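Ricin B lectin (Clostridium thermocellum, PDB 3VSF) acts as an exo-beta-1,3-galactanase, coupling a family 43 glycoside hydrolase domain, which probably cleaves the chain, to a galactose-binding beta-trefoil lectin module. Local coordinates at residues Tyr70-Glu75 and Ser321-Leu326; Cys88-Ser91 and Trp97-Arg100; Thr172-Met175 and Gly181-Ser184; Tyr245-Thr250 and Leu328-Asp333; Lys262-Lys267 and Ser271-Leu276. All coordinates share one frame; numbering follows the deposited sequence.

Contacts 1 and 4 each join two different four-stranded sheets of the five-bladed beta-propeller. Both use strand 322-330 of the last sheet, and their centres are about 20 Å apart. Contact 2 lies within the first sheet. It touches contact 1 through the backbone bonds of Y70 with S91 and W72 with Y89, with centres about 11 Å apart. Contact 5 is related to contact 4 in the same way in the fourth sheet: strands 246-251 and 261-266 are neighbours, and the centres are about 9 Å apart. Contact 3 is peripheral, about 25 Å or more between centres from every other contact. All five lie away from the galactose site of D422, D425, N440 and N444 in the trefoil module.

Contact 1: residues Tyr70-Glu75 and Ser321-Leu326; sequences YYWYGE and SQYVWL
W72 meets both W325 and Y323 with the six-membered ring of its indole. W325 comes over one face of W72. Its CZ2 sits toward the rim of that face, 3.7 Å from CZ3 of W72. The planes are 57° apart, so this is a tilted edge-to-face pair. Toward Y323 the roles change, and W72 offers its own edge. CH2 of W72 stands over the centre of the Y323 ring, 3.9 Å above the plane. This second pair is closer to a true T shape, with planes at 75°. CZ2 of W72 also lies 3.9 Å from CE1 of Y323. W72 reaches across because its CG is turned anti to the backbone N (chi1 -179°). The strands belong to the first and last sheets of the five-bladed beta-propeller of family 43, and the buried aromatic cluster joins these two blades. Further residues position the three rings. W97 makes an edge-to-face pair with W72, and F48 makes one with W325. The hydroxyl of Y323 is hydrogen-bonded to A58 N and I56 O. N44 OD1 accepts a hydrogen bond from the backbone N of W325. On its own sheet, W72 is tied to Y89 by backbone bonds.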
# COMPACT_ATOMS: atom_id res chain seq x y z
N TYR A 70 -5.74 -2.63 -17.88
CA TYR A 70 -4.69 -2.70 -16.87
C TYR A 70 -4.18 -4.14 -16.80
O TYR A 70 -4.96 -5.07 -16.58
CB TYR A 70 -5.23 -2.28 -15.50
CG TYR A 70 -5.52 -0.80 -15.37
CD1 TYR A 70 -4.54 0.08 -14.93
CD2 TYR A 70 -6.77 -0.29 -15.67
CE1 TYR A 70 -4.79 1.43 -14.81
CE2 TYR A 70 -7.04 1.07 -15.56
CZ TYR A 70 -6.05 1.92 -15.12
OH TYR A 70 -6.31 3.27 -15.00
N TYR A 71 -2.88 -4.31 -17.00
CA TYR A 71 -2.29 -5.64 -17.01
C TYR A 71 -1.55 -5.95 -15.71
O TYR A 71 -0.70 -5.17 -15.27
CB TYR A 71 -1.36 -5.82 -18.21
CG TYR A 71 -2.09 -5.79 -19.54
CD1 TYR A 71 -2.22 -4.61 -20.26
CD2 TYR A 71 -2.64 -6.95 -20.08
CE1 TYR A 71 -2.89 -4.58 -21.47
CE2 TYR A 71 -3.30 -6.93 -21.29
CZ TYR A 71 -3.42 -5.74 -21.98
OH TYR A 71 -4.08 -5.71 -23.19
N TRP A 72 -1.88 -7.08 -15.11
CA TRP A 72 -1.28 -7.50 -13.85
C TRP A 72 -0.37 -8.71 -14.05
O TRP A 72 -0.84 -9.80 -14.35
CB TRP A 72 -2.37 -7.82 -12.82
CG TRP A 72 -1.85 -8.23 -11.48
CD1 TRP A 72 -0.55 -8.21 -11.05
CD2 TRP A 72 -2.62 -8.74 -10.38
NE1 TRP A 72 -0.46 -8.67 -9.76
CE2 TRP A 72 -1.72 -9.00 -9.32
CE3 TRP A 72 -3.98 -9.00 -10.19
CZ2 TRP A 72 -2.14 -9.51 -8.10
CZ3 TRP A 72 -4.39 -9.50 -8.97
CH2 TRP A 72 -3.48 -9.75 -7.94
N TYR A 73 0.93 -8.50 -13.89
CA TYR A 73 1.90 -9.58 -14.03
C TYR A 73 2.35 -10.06 -12.65
O TYR A 73 2.24 -9.34 -11.67
CB TYR A 73 3.11 -9.12 -14.84
CG TYR A 73 2.75 -8.51 -16.18
CD1 TYR A 73 2.54 -9.31 -17.29
CD2 TYR A 73 2.64 -7.13 -16.33
CE1 TYR A 73 2.22 -8.76 -18.52
CE2 TYR A 73 2.31 -6.57 -17.55
CZ TYR A 73 2.11 -7.39 -18.64
OH TYR A 73 1.79 -6.84 -19.86
N GLY A 74 2.85 -11.29 -12.60
CA GLY A 74 3.33 -11.87 -11.35
C GLY A 74 3.85 -13.28 -11.55
O GLY A 74 3.63 -13.88 -12.60
N GLU A 75 4.55 -13.80 -10.55
CA GLU A 75 5.11 -15.14 -10.64
C GLU A 75 4.54 -16.07 -9.56
O GLU A 75 3.91 -15.62 -8.61
CB GLU A 75 6.64 -15.09 -10.54
CG GLU A 75 7.17 -14.37 -9.31
CD GLU A 75 7.05 -15.20 -8.05
OE1 GLU A 75 7.06 -16.44 -8.14
OE2 GLU A 75 6.92 -14.60 -6.96
N SER A 321 0.02 -17.30 -0.81
CA SER A 321 0.15 -15.90 -0.40
C SER A 321 -1.05 -15.08 -0.85
O SER A 321 -1.57 -15.25 -1.95
CB SER A 321 1.43 -15.30 -0.97
OG SER A 321 2.58 -15.94 -0.44
N GLN A 322 -1.50 -14.18 0.03
CA GLN A 322 -2.64 -13.32 -0.27
C GLN A 322 -2.19 -11.92 -0.68
O GLN A 322 -1.01 -11.59 -0.56
CB GLN A 322 -3.57 -13.25 0.95
CG GLN A 322 -4.21 -14.58 1.30
CD GLN A 322 -4.52 -14.72 2.78
OE1 GLN A 322 -3.94 -14.03 3.61
NE2 GLN A 322 -5.44 -15.62 3.11
N TYR A 323 -3.12 -11.11 -1.17
CA TYR A 323 -2.78 -9.78 -1.66
C TYR A 323 -3.41 -8.68 -0.81
O TYR A 323 -4.47 -8.87 -0.20
CB TYR A 323 -3.21 -9.62 -3.12
CG TYR A 323 -2.77 -10.76 -4.01
CD1 TYR A 323 -1.45 -10.85 -4.45
CD2 TYR A 323 -3.66 -11.75 -4.40
CE1 TYR A 323 -1.05 -11.89 -5.27
CE2 TYR A 323 -3.26 -12.79 -5.21
CZ TYR A 323 -1.95 -12.86 -5.64
OH TYR A 323 -1.55 -13.90 -6.45
N VAL A 324 -2.75 -7.53 -0.78
CA VAL A 324 -3.25 -6.38 -0.03
C VAL A 324 -3.16 -5.12 -0.89
O VAL A 324 -2.07 -4.61 -1.14
CB VAL A 324 -2.46 -6.16 1.27
CG1 VAL A 324 -2.83 -4.83 1.91
CG2 VAL A 324 -2.70 -7.31 2.24
N TRP A 325 -4.31 -4.62 -1.33
CA TRP A 325 -4.35 -3.40 -2.13
C TRP A 325 -4.94 -2.24 -1.33
O TRP A 325 -6.00 -2.36 -0.72
CB TRP A 325 -5.15 -3.62 -3.41
CG TRP A 325 -4.46 -4.50 -4.41
CD1 TRP A 325 -3.31 -5.21 -4.21
CD2 TRP A 325 -4.86 -4.75 -5.76
NE1 TRP A 325 -2.98 -5.90 -5.35
CE2 TRP A 325 -3.92 -5.64 -6.32
CE3 TRP A 325 -5.94 -4.33 -6.55
CZ2 TRP A 325 -4.01 -6.10 -7.63
CZ3 TRP A 325 -6.03 -4.78 -7.85
CH2 TRP A 325 -5.07 -5.66 -8.38
N LEU A 326 -4.24 -1.11 -1.35
CA LEU A 326 -4.66 0.08 -0.62
C LEU A 326 -4.38 1.32 -1.45
O LEU A 326 -3.50 1.31 -2.31
CB LEU A 326 -3.93 0.17 0.72
CG LEU A 326 -4.05 -1.04 1.65
CD1 LEU A 326 -3.06 -0.91 2.80
CD2 LEU A 326 -5.47 -1.19 2.17

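Contact 2: residues Cys88-Ser91 and Trp97-Arg100; sequences CYRS and WEYR
R90 runs beside E98 and against R100 where strands 83-91 and 98-105 pair. Its CB packs on CG of R100 at 3.8 Å. CD follows, 3.9 Å from NE of R100. The chain then bends at chi3 (57°), which lays the guanidinium flat on that of R100. The group centres are 3.4 Å apart and the planes differ by 29°. NH2 of R90 and NH1 of R100 are two donors close together and not bonded to each other. At the tip, NH2 of R90 makes a salt bridge to OE1 of E98, 2.9 Å away, and OE2 of E98 also lies by this NH2. The extended E98 side chain points the same way as R90. Its OE2 forms a longer salt bridge of 3.4 Å to NH1 of R100. D157 takes NH2 of R100, so carboxylates probably offset the charge of the stacked pair. Y69 makes a cation-pi contact with R90.

CB of S91 lies over the six-membered ring of W97, 3.6 Å from its centroid, a CH-pi contact. The OG of S91 bonds instead to N96 O and L94 N. The rings of Y89 and Y99 are nearly parallel but slid apart, with little overlap. Between the backbones, R90 N bonds to E98 O and E98 N to R90 O; the bond from R100 N to C88 O is weak.

R90 and E98 are thus a hydrogen-bonded antiparallel pair, and Y89 and Y99 a non-hydrogen-bonded one. Joined by a short connection, the strands form a beta hairpin, the last two strands of the first propeller blade.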
# COMPACT_ATOMS: atom_id res chain seq x y z
N CYS A 88 -0.27 -13.52 -16.26
CA CYS A 88 -0.71 -12.21 -16.70
C CYS A 88 -2.23 -12.11 -16.68
O CYS A 88 -2.92 -12.89 -17.32
CB CYS A 88 -0.19 -11.91 -18.11
SG CYS A 88 -0.83 -10.38 -18.83
N TYR A 89 -2.74 -11.14 -15.93
CA TYR A 89 -4.18 -10.93 -15.83
C TYR A 89 -4.57 -9.57 -16.39
O TYR A 89 -3.86 -8.58 -16.21
CB TYR A 89 -4.64 -11.07 -14.38
CG TYR A 89 -4.42 -12.46 -13.80
CD1 TYR A 89 -3.19 -12.81 -13.27
CD2 TYR A 89 -5.43 -13.40 -13.80
CE1 TYR A 89 -2.98 -14.07 -12.74
CE2 TYR A 89 -5.23 -14.66 -13.27
CZ TYR A 89 -4.00 -15.00 -12.75
OH TYR A 89 -3.80 -16.25 -12.22
N ARG A 90 -5.71 -9.52 -17.07
CA ARG A 90 -6.16 -8.31 -17.74
C ARG A 90 -7.50 -7.83 -17.18
O ARG A 90 -8.35 -8.64 -16.82
CB ARG A 90 -6.27 -8.56 -19.24
CG ARG A 90 -6.81 -7.40 -20.05
CD ARG A 90 -6.94 -7.77 -21.52
NE ARG A 90 -7.79 -8.95 -21.71
CZ ARG A 90 -8.83 -8.99 -22.53
NH1 ARG A 90 -9.15 -7.93 -23.26
NH2 ARG A 90 -9.54 -10.11 -22.64
N SER A 91 -7.68 -6.51 -17.11
CA SER A 91 -8.92 -5.94 -16.59
C SER A 91 -9.07 -4.46 -16.93
O SER A 91 -8.09 -3.77 -17.17
CB SER A 91 -9.01 -6.14 -15.08
OG SER A 91 -10.19 -5.56 -14.55
N TRP A 97 -10.63 -9.75 -12.84
CA TRP A 97 -9.45 -10.07 -13.63
C TRP A 97 -9.63 -11.29 -14.52
O TRP A 97 -10.22 -12.29 -14.12
CB TRP A 97 -8.24 -10.25 -12.71
CG TRP A 97 -7.85 -8.99 -12.02
CD1 TRP A 97 -8.20 -8.60 -10.77
CD2 TRP A 97 -7.05 -7.93 -12.57
NE1 TRP A 97 -7.66 -7.36 -10.49
CE2 TRP A 97 -6.95 -6.93 -11.58
CE3 TRP A 97 -6.40 -7.73 -13.79
CZ2 TRP A 97 -6.23 -5.76 -11.77
CZ3 TRP A 97 -5.69 -6.57 -13.98
CH2 TRP A 97 -5.61 -5.59 -12.98
N GLU A 98 -9.11 -11.20 -15.74
CA GLU A 98 -9.20 -12.28 -16.71
C GLU A 98 -7.84 -12.94 -16.93
O GLU A 98 -6.83 -12.26 -17.12
CB GLU A 98 -9.76 -11.77 -18.03
CG GLU A 98 -9.78 -12.80 -19.15
CD GLU A 98 -10.35 -12.25 -20.44
OE1 GLU A 98 -11.00 -11.18 -20.39
OE2 GLU A 98 -10.14 -12.87 -21.50
N TYR A 99 -7.82 -14.27 -16.90
CA TYR A 99 -6.59 -15.02 -17.13
C TYR A 99 -6.15 -14.89 -18.58
O TYR A 99 -6.97 -14.97 -19.50
CB TYR A 99 -6.82 -16.50 -16.78
CG TYR A 99 -5.55 -17.31 -16.66
CD1 TYR A 99 -4.31 -16.70 -16.55
CD2 TYR A 99 -5.60 -18.70 -16.66
CE1 TYR A 99 -3.16 -17.45 -16.44
CE2 TYR A 99 -4.45 -19.45 -16.56
CZ TYR A 99 -3.23 -18.82 -16.45
OH TYR A 99 -2.08 -19.57 -16.34
N ARG A 100 -4.86 -14.68 -18.79
CA ARG A 100 -4.32 -14.51 -20.14
C ARG A 100 -3.13 -15.44 -20.40
O ARG A 100 -2.47 -15.34 -21.44
CB ARG A 100 -3.92 -13.06 -20.39
CG ARG A 100 -5.07 -12.07 -20.26
CD ARG A 100 -6.10 -12.25 -21.37
NE ARG A 100 -5.83 -11.38 -22.51
CZ ARG A 100 -6.58 -11.34 -23.61
NH1 ARG A 100 -7.63 -12.14 -23.72
NH2 ARG A 100 -6.27 -10.52 -24.60

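Contact 3: residues Thr172-Met175 and Gly181-Ser184; sequences TGVM and GYMS
V174 and Y182 cross at about a right angle, one branch of the valine lying over the flat of the tyrosine ring. CG1 of V174 makes the face contact. It lies 4.2 Å from the centroid of the Y182 ring and 16° off the ring normal, a CH-pi arrangement displaced toward the rim. The other branch, CG2, stays on the same side of the ring but passes beyond the rim by CE1. It comes to 3.8 Å from CE1 of Y182, with the hydroxyl a little farther on. Both methyls can touch because chi1 of V174 is 66°: CG1 sits between the backbone N and the carbonyl carbon, and CG2 is anti to the N.

One backbone bond joins the segments beside this crossing. G181 N donates to V174 O at 2.7 Å, and the N-H points almost straight at the oxygen (176°). The donor is tilted from the carbonyl plane. G181 has a positive phi, as does G173, a backbone region that glycine enters readily. On the valine side, V174 N makes a weak bond to OG1 of T172, which is also bonded to M169 O. On the tyrosine side, G181 O accepts from R167 NE.

The contact closes the base of an excursion holding the short strands 175-176 and 179-180. This excursion lies on the link from strand 161-166, the last of the second blade, to strand 187-191, the first of the third. H210, on strand 208-214, makes an edge-to-face pair with Y182.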
# COMPACT_ATOMS: atom_id res chain seq x y z
N THR A 172 32.31 -3.89 -16.81
CA THR A 172 33.13 -2.88 -16.14
C THR A 172 34.22 -3.54 -15.31
O THR A 172 35.20 -2.90 -14.93
CB THR A 172 32.28 -1.97 -15.23
OG1 THR A 172 31.71 -2.74 -14.16
CG2 THR A 172 31.16 -1.31 -16.02
N GLY A 173 34.04 -4.82 -15.02
CA GLY A 173 35.02 -5.58 -14.26
C GLY A 173 34.85 -5.46 -12.76
O GLY A 173 35.56 -6.11 -12.00
N VAL A 174 33.90 -4.63 -12.34
CA VAL A 174 33.65 -4.41 -10.92
C VAL A 174 33.22 -5.71 -10.23
O VAL A 174 32.49 -6.52 -10.80
CB VAL A 174 32.57 -3.33 -10.69
CG1 VAL A 174 31.22 -3.80 -11.22
CG2 VAL A 174 32.48 -2.98 -9.22
N MET A 175 33.69 -5.90 -9.00
CA MET A 175 33.38 -7.11 -8.25
C MET A 175 32.50 -6.80 -7.05
O MET A 175 32.80 -5.89 -6.27
CB MET A 175 34.67 -7.80 -7.79
CG MET A 175 35.58 -8.24 -8.93
SD MET A 175 34.89 -9.60 -9.90
CE MET A 175 34.94 -10.93 -8.70
N GLY A 181 30.24 -7.95 -11.42
CA GLY A 181 28.96 -7.31 -11.62
C GLY A 181 28.21 -7.07 -10.32
O GLY A 181 28.28 -7.88 -9.39
N TYR A 182 27.50 -5.95 -10.26
CA TYR A 182 26.71 -5.60 -9.08
C TYR A 182 25.64 -6.65 -8.80
O TYR A 182 24.99 -7.15 -9.72
CB TYR A 182 26.06 -4.24 -9.27
CG TYR A 182 27.02 -3.08 -9.29
CD1 TYR A 182 28.07 -3.01 -8.39
CD2 TYR A 182 26.89 -2.05 -10.22
CE1 TYR A 182 28.96 -1.95 -8.41
CE2 TYR A 182 27.77 -0.99 -10.25
CZ TYR A 182 28.80 -0.94 -9.34
OH TYR A 182 29.68 0.12 -9.36
N MET A 183 25.45 -6.98 -7.52
CA MET A 183 24.38 -7.88 -7.12
C MET A 183 23.03 -7.22 -7.43
O MET A 183 22.90 -6.00 -7.37
CB MET A 183 24.47 -8.22 -5.64
CG MET A 183 25.77 -8.91 -5.24
SD MET A 183 25.77 -9.52 -3.55
CE MET A 183 24.53 -10.80 -3.65
N SER A 184 22.03 -8.05 -7.75
CA SER A 184 20.71 -7.54 -8.10
C SER A 184 19.62 -8.50 -7.67
O SER A 184 19.34 -9.49 -8.36
CB SER A 184 20.63 -7.27 -9.60
OG SER A 184 19.32 -6.88 -9.98

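Contact 4: residues Tyr245-Thr250 and Leu328-Asp333; sequences YYYLIT and LNFISD
The Y247 ring receives F330 on one face and the backbone oxygen of D333 at its edge. These groups join two blades of the five-bladed propeller: strand 246-251 lies in the fourth sheet and strand 322-330 in the fifth. CE1 of F330 stands over the centre of the Y247 ring, 3.6 Å above the plane. The planes are 69° apart, so this is an edge-to-face pair with F330 giving the edge. The Y245 ring has CB of D333 over one face, set toward the rim. That CH-pi contact measures 4.1 Å from D333 CB to the Y245 centroid. The second strand is weakly bonded here, and a classic beta bulge follows at I331 and S332. The chain turns there and brings D333 back toward the tyrosines. Its carboxylate runs out past the rim of the Y245 ring, the two planes 30° apart, with OD2 of D333 3.9 Å from CE2 of Y245. Outside the two segments, L336 touches both Y247 and F330. Y303 makes an edge-to-face pair with F330. The polar link of the contact is a hydrogen bond of 2.7 Å from Y247 OH to D333 O, which lands in the carbonyl plane on a lone pair.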
# COMPACT_ATOMS: atom_id res chain seq x y z
N TYR A 245 8.06 15.32 -8.52
CA TYR A 245 8.59 14.69 -7.31
C TYR A 245 8.66 13.17 -7.48
O TYR A 245 7.67 12.52 -7.79
CB TYR A 245 7.72 15.03 -6.10
CG TYR A 245 8.02 16.37 -5.48
CD1 TYR A 245 8.97 16.49 -4.47
CD2 TYR A 245 7.35 17.52 -5.88
CE1 TYR A 245 9.25 17.72 -3.89
CE2 TYR A 245 7.62 18.75 -5.31
CZ TYR A 245 8.57 18.84 -4.32
OH TYR A 245 8.85 20.06 -3.74
N TYR A 246 9.85 12.62 -7.28
CA TYR A 246 10.04 11.18 -7.31
C TYR A 246 9.85 10.60 -5.92
O TYR A 246 10.27 11.19 -4.93
CB TYR A 246 11.42 10.82 -7.85
CG TYR A 246 11.70 11.32 -9.25
CD1 TYR A 246 12.46 12.46 -9.46
CD2 TYR A 246 11.20 10.65 -10.36
CE1 TYR A 246 12.71 12.93 -10.74
CE2 TYR A 246 11.45 11.10 -11.64
CZ TYR A 246 12.21 12.24 -11.83
OH TYR A 246 12.46 12.70 -13.10
N TYR A 247 9.20 9.44 -5.84
CA TYR A 247 8.94 8.80 -4.56
C TYR A 247 9.41 7.35 -4.55
O TYR A 247 9.11 6.59 -5.48
CB TYR A 247 7.45 8.88 -4.22
CG TYR A 247 6.91 10.29 -4.20
CD1 TYR A 247 6.93 11.05 -3.04
CD2 TYR A 247 6.37 10.86 -5.35
CE1 TYR A 247 6.43 12.34 -3.02
CE2 TYR A 247 5.87 12.15 -5.34
CZ TYR A 247 5.91 12.88 -4.17
OH TYR A 247 5.41 14.16 -4.16
N LEU A 248 10.13 6.97 -3.51
CA LEU A 248 10.67 5.62 -3.41
C LEU A 248 10.14 4.89 -2.18
O LEU A 248 10.63 5.09 -1.07
CB LEU A 248 12.20 5.65 -3.39
CG LEU A 248 12.91 4.29 -3.39
CD1 LEU A 248 12.47 3.45 -4.57
CD2 LEU A 248 14.42 4.48 -3.40
N ILE A 249 9.13 4.05 -2.38
CA ILE A 249 8.58 3.24 -1.30
C ILE A 249 9.37 1.95 -1.14
O ILE A 249 9.48 1.16 -2.08
CB ILE A 249 7.10 2.89 -1.56
CG1 ILE A 249 6.20 4.11 -1.32
CG2 ILE A 249 6.66 1.75 -0.65
CD1 ILE A 249 6.39 5.22 -2.33
N THR A 250 9.93 1.75 0.04
CA THR A 250 10.75 0.57 0.30
C THR A 250 10.24 -0.21 1.51
O THR A 250 9.35 0.24 2.22
CB THR A 250 12.22 0.95 0.55
OG1 THR A 250 12.31 1.80 1.71
CG2 THR A 250 12.79 1.69 -0.65
N LEU A 328 -2.82 4.96 -2.09
CA LEU A 328 -1.71 5.77 -1.61
C LEU A 328 -2.08 7.24 -1.71
O LEU A 328 -2.12 7.81 -2.80
CB LEU A 328 -0.44 5.48 -2.42
CG LEU A 328 0.81 6.27 -2.01
CD1 LEU A 328 1.20 5.95 -0.58
CD2 LEU A 328 1.96 5.98 -2.96
N ASN A 329 -2.34 7.86 -0.57
CA ASN A 329 -2.80 9.25 -0.54
C ASN A 329 -1.67 10.25 -0.32
O ASN A 329 -0.73 9.99 0.43
CB ASN A 329 -3.88 9.42 0.53
CG ASN A 329 -5.09 8.54 0.28
OD1 ASN A 329 -5.50 8.33 -0.86
ND2 ASN A 329 -5.68 8.02 1.36
N PHE A 330 -1.78 11.40 -0.98
CA PHE A 330 -0.78 12.46 -0.86
C PHE A 330 -1.33 13.67 -0.11
O PHE A 330 -1.97 14.54 -0.71
CB PHE A 330 -0.29 12.88 -2.24
CG PHE A 330 0.58 11.86 -2.92
CD1 PHE A 330 1.96 11.98 -2.91
CD2 PHE A 330 0.01 10.78 -3.58
CE1 PHE A 330 2.76 11.04 -3.54
CE2 PHE A 330 0.80 9.84 -4.21
CZ PHE A 330 2.18 9.97 -4.19
N ILE A 331 -1.09 13.73 1.19
CA ILE A 331 -1.45 14.91 1.98
C ILE A 331 -0.75 16.13 1.41
O ILE A 331 -1.37 17.17 1.19
CB ILE A 331 -1.04 14.76 3.46
CG1 ILE A 331 -2.08 13.95 4.23
CG2 ILE A 331 -0.87 16.12 4.10
CD1 ILE A 331 -2.23 12.53 3.77
N SER A 332 0.54 15.99 1.15
CA SER A 332 1.34 17.05 0.56
C SER A 332 2.38 16.43 -0.37
O SER A 332 2.51 15.21 -0.44
CB SER A 332 2.04 17.86 1.66
OG SER A 332 2.84 18.89 1.10
N ASP A 333 3.12 17.28 -1.08
CA ASP A 333 4.18 16.80 -1.96
C ASP A 333 5.24 16.05 -1.17
O ASP A 333 5.96 15.21 -1.72
CB ASP A 333 4.82 17.96 -2.73
CG ASP A 333 3.87 18.59 -3.73
OD1 ASP A 333 2.91 17.91 -4.16
OD2 ASP A 333 4.08 19.77 -4.09

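Contact 5: residues Lys262-Lys267 and Ser271-Leu276; sequences KYAYSK and SGWSQL
K262-S266 and S271-L276 run roughly antiparallel, their end-to-end directions 156° apart, and a backbone bond from S274 N to Y265 O (2.9 Å) ties them. The mate of that bond is made by a side chain. Y265 N donates to OG of S274 at 3.1 Å and nearly straight, 172°. The same OG donates to Q275 O within its own segment, on a lone pair in the carbonyl plane. It accepts from one segment and donates within the other. With chi1 at 65°, OG of S274 is tucked between its own backbone N and carbonyl carbon. S274 also lies on the face of the Y265 ring. Its OG is 3.2 Å above the ring plane, toward the rim, and its CB is 3.8 Å from the ring centroid in a CH-pi contact.

A second serine on an aromatic face follows, with the segments exchanged. CB of S266 lies 3.6 Å from the centroid of the five-membered ring of W273. The OG of S266 is bonded to D268 O, and NE1 of W273 to L269 O, so both polar groups bond to the backbone of the turn between the segments. At the far end, CD of K262 packs on CB of L276 at 3.7 Å. CB of A264 fills in between W273 and L276.

This pairing leads from strand 261-266 to strand 277-279, the outer strand of the fourth blade. Its chemistry implies that the serine hydroxyl of S274 stands in for a backbone acceptor, holding an irregular chain against the strand.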
# COMPACT_ATOMS: atom_id res chain seq x y z
N LYS A 262 8.77 2.24 4.42
CA LYS A 262 9.17 3.64 4.46
C LYS A 262 9.17 4.25 3.07
O LYS A 262 9.06 3.54 2.07
CB LYS A 262 10.56 3.78 5.09
CG LYS A 262 10.65 3.24 6.51
CD LYS A 262 12.04 3.46 7.10
CE LYS A 262 12.12 2.91 8.52
NZ LYS A 262 13.46 3.17 9.13
N TYR A 263 9.28 5.57 3.00
CA TYR A 263 9.31 6.27 1.72
C TYR A 263 10.23 7.48 1.75
O TYR A 263 10.58 7.97 2.83
CB TYR A 263 7.89 6.69 1.30
CG TYR A 263 7.34 7.86 2.09
CD1 TYR A 263 6.59 7.65 3.25
CD2 TYR A 263 7.54 9.16 1.67
CE1 TYR A 263 6.08 8.71 3.97
CE2 TYR A 263 7.03 10.23 2.39
CZ TYR A 263 6.30 10.00 3.53
OH TYR A 263 5.79 11.06 4.24
N ALA A 264 10.60 7.96 0.58
CA ALA A 264 11.43 9.15 0.45
C ALA A 264 11.08 9.88 -0.84
O ALA A 264 10.46 9.31 -1.73
CB ALA A 264 12.90 8.78 0.48
N TYR A 265 11.49 11.14 -0.93
CA TYR A 265 11.18 11.95 -2.10
C TYR A 265 12.38 12.76 -2.56
O TYR A 265 13.34 12.96 -1.81
CB TYR A 265 10.00 12.88 -1.80
CG TYR A 265 10.21 13.76 -0.59
CD1 TYR A 265 10.71 15.05 -0.73
CD2 TYR A 265 9.92 13.31 0.69
CE1 TYR A 265 10.91 15.86 0.37
CE2 TYR A 265 10.12 14.11 1.79
CZ TYR A 265 10.61 15.39 1.63
OH TYR A 265 10.81 16.19 2.73
N SER A 266 12.32 13.23 -3.80
CA SER A 266 13.40 14.02 -4.37
C SER A 266 12.95 14.68 -5.67
O SER A 266 12.13 14.12 -6.40
CB SER A 266 14.63 13.16 -4.62
OG SER A 266 15.70 13.93 -5.16
N LYS A 267 13.49 15.86 -5.96
CA LYS A 267 13.17 16.56 -7.19
C LYS A 267 13.96 15.96 -8.36
O LYS A 267 13.56 16.09 -9.51
CB LYS A 267 13.48 18.05 -7.05
CG LYS A 267 12.71 18.74 -5.94
CD LYS A 267 13.04 20.22 -5.87
CE LYS A 267 12.24 20.92 -4.77
NZ LYS A 267 12.52 22.38 -4.73
N SER A 271 20.21 13.00 -7.31
CA SER A 271 20.46 13.44 -5.94
C SER A 271 19.30 14.26 -5.40
O SER A 271 18.32 14.51 -6.10
CB SER A 271 21.75 14.25 -5.87
OG SER A 271 21.67 15.42 -6.68
N GLY A 272 19.41 14.66 -4.13
CA GLY A 272 18.39 15.48 -3.50
C GLY A 272 17.35 14.66 -2.77
O GLY A 272 16.32 15.18 -2.35
N TRP A 273 17.62 13.36 -2.61
CA TRP A 273 16.70 12.47 -1.91
C TRP A 273 16.63 12.80 -0.42
O TRP A 273 17.63 13.17 0.19
CB TRP A 273 17.09 11.01 -2.13
CG TRP A 273 16.75 10.50 -3.49
CD1 TRP A 273 17.54 10.52 -4.60
CD2 TRP A 273 15.50 9.91 -3.89
NE1 TRP A 273 16.87 9.97 -5.67
CE2 TRP A 273 15.62 9.59 -5.26
CE3 TRP A 273 14.31 9.63 -3.23
CZ2 TRP A 273 14.58 8.99 -5.98
CZ3 TRP A 273 13.28 9.03 -3.95
CH2 TRP A 273 13.43 8.72 -5.30
N SER A 274 15.44 12.65 0.15
CA SER A 274 15.22 12.95 1.56
C SER A 274 15.55 11.75 2.43
O SER A 274 16.01 10.72 1.95
CB SER A 274 13.77 13.37 1.79
OG SER A 274 12.88 12.30 1.53
N GLN A 275 15.29 11.89 3.73
CA GLN A 275 15.45 10.78 4.66
C GLN A 275 14.24 9.86 4.57
O GLN A 275 13.27 10.17 3.87
CB GLN A 275 15.61 11.31 6.09
CG GLN A 275 14.60 12.39 6.47
CD GLN A 275 14.79 12.90 7.88
OE1 GLN A 275 14.49 12.20 8.85
NE2 GLN A 275 15.29 14.12 8.01
N LEU A 276 14.29 8.74 5.27
CA LEU A 276 13.19 7.77 5.23
C LEU A 276 12.07 8.17 6.19
O LEU A 276 12.32 8.50 7.34
CB LEU A 276 13.69 6.36 5.57
CG LEU A 276 14.59 5.67 4.54
CD1 LEU A 276 13.92 5.63 3.17
CD2 LEU A 276 15.95 6.35 4.45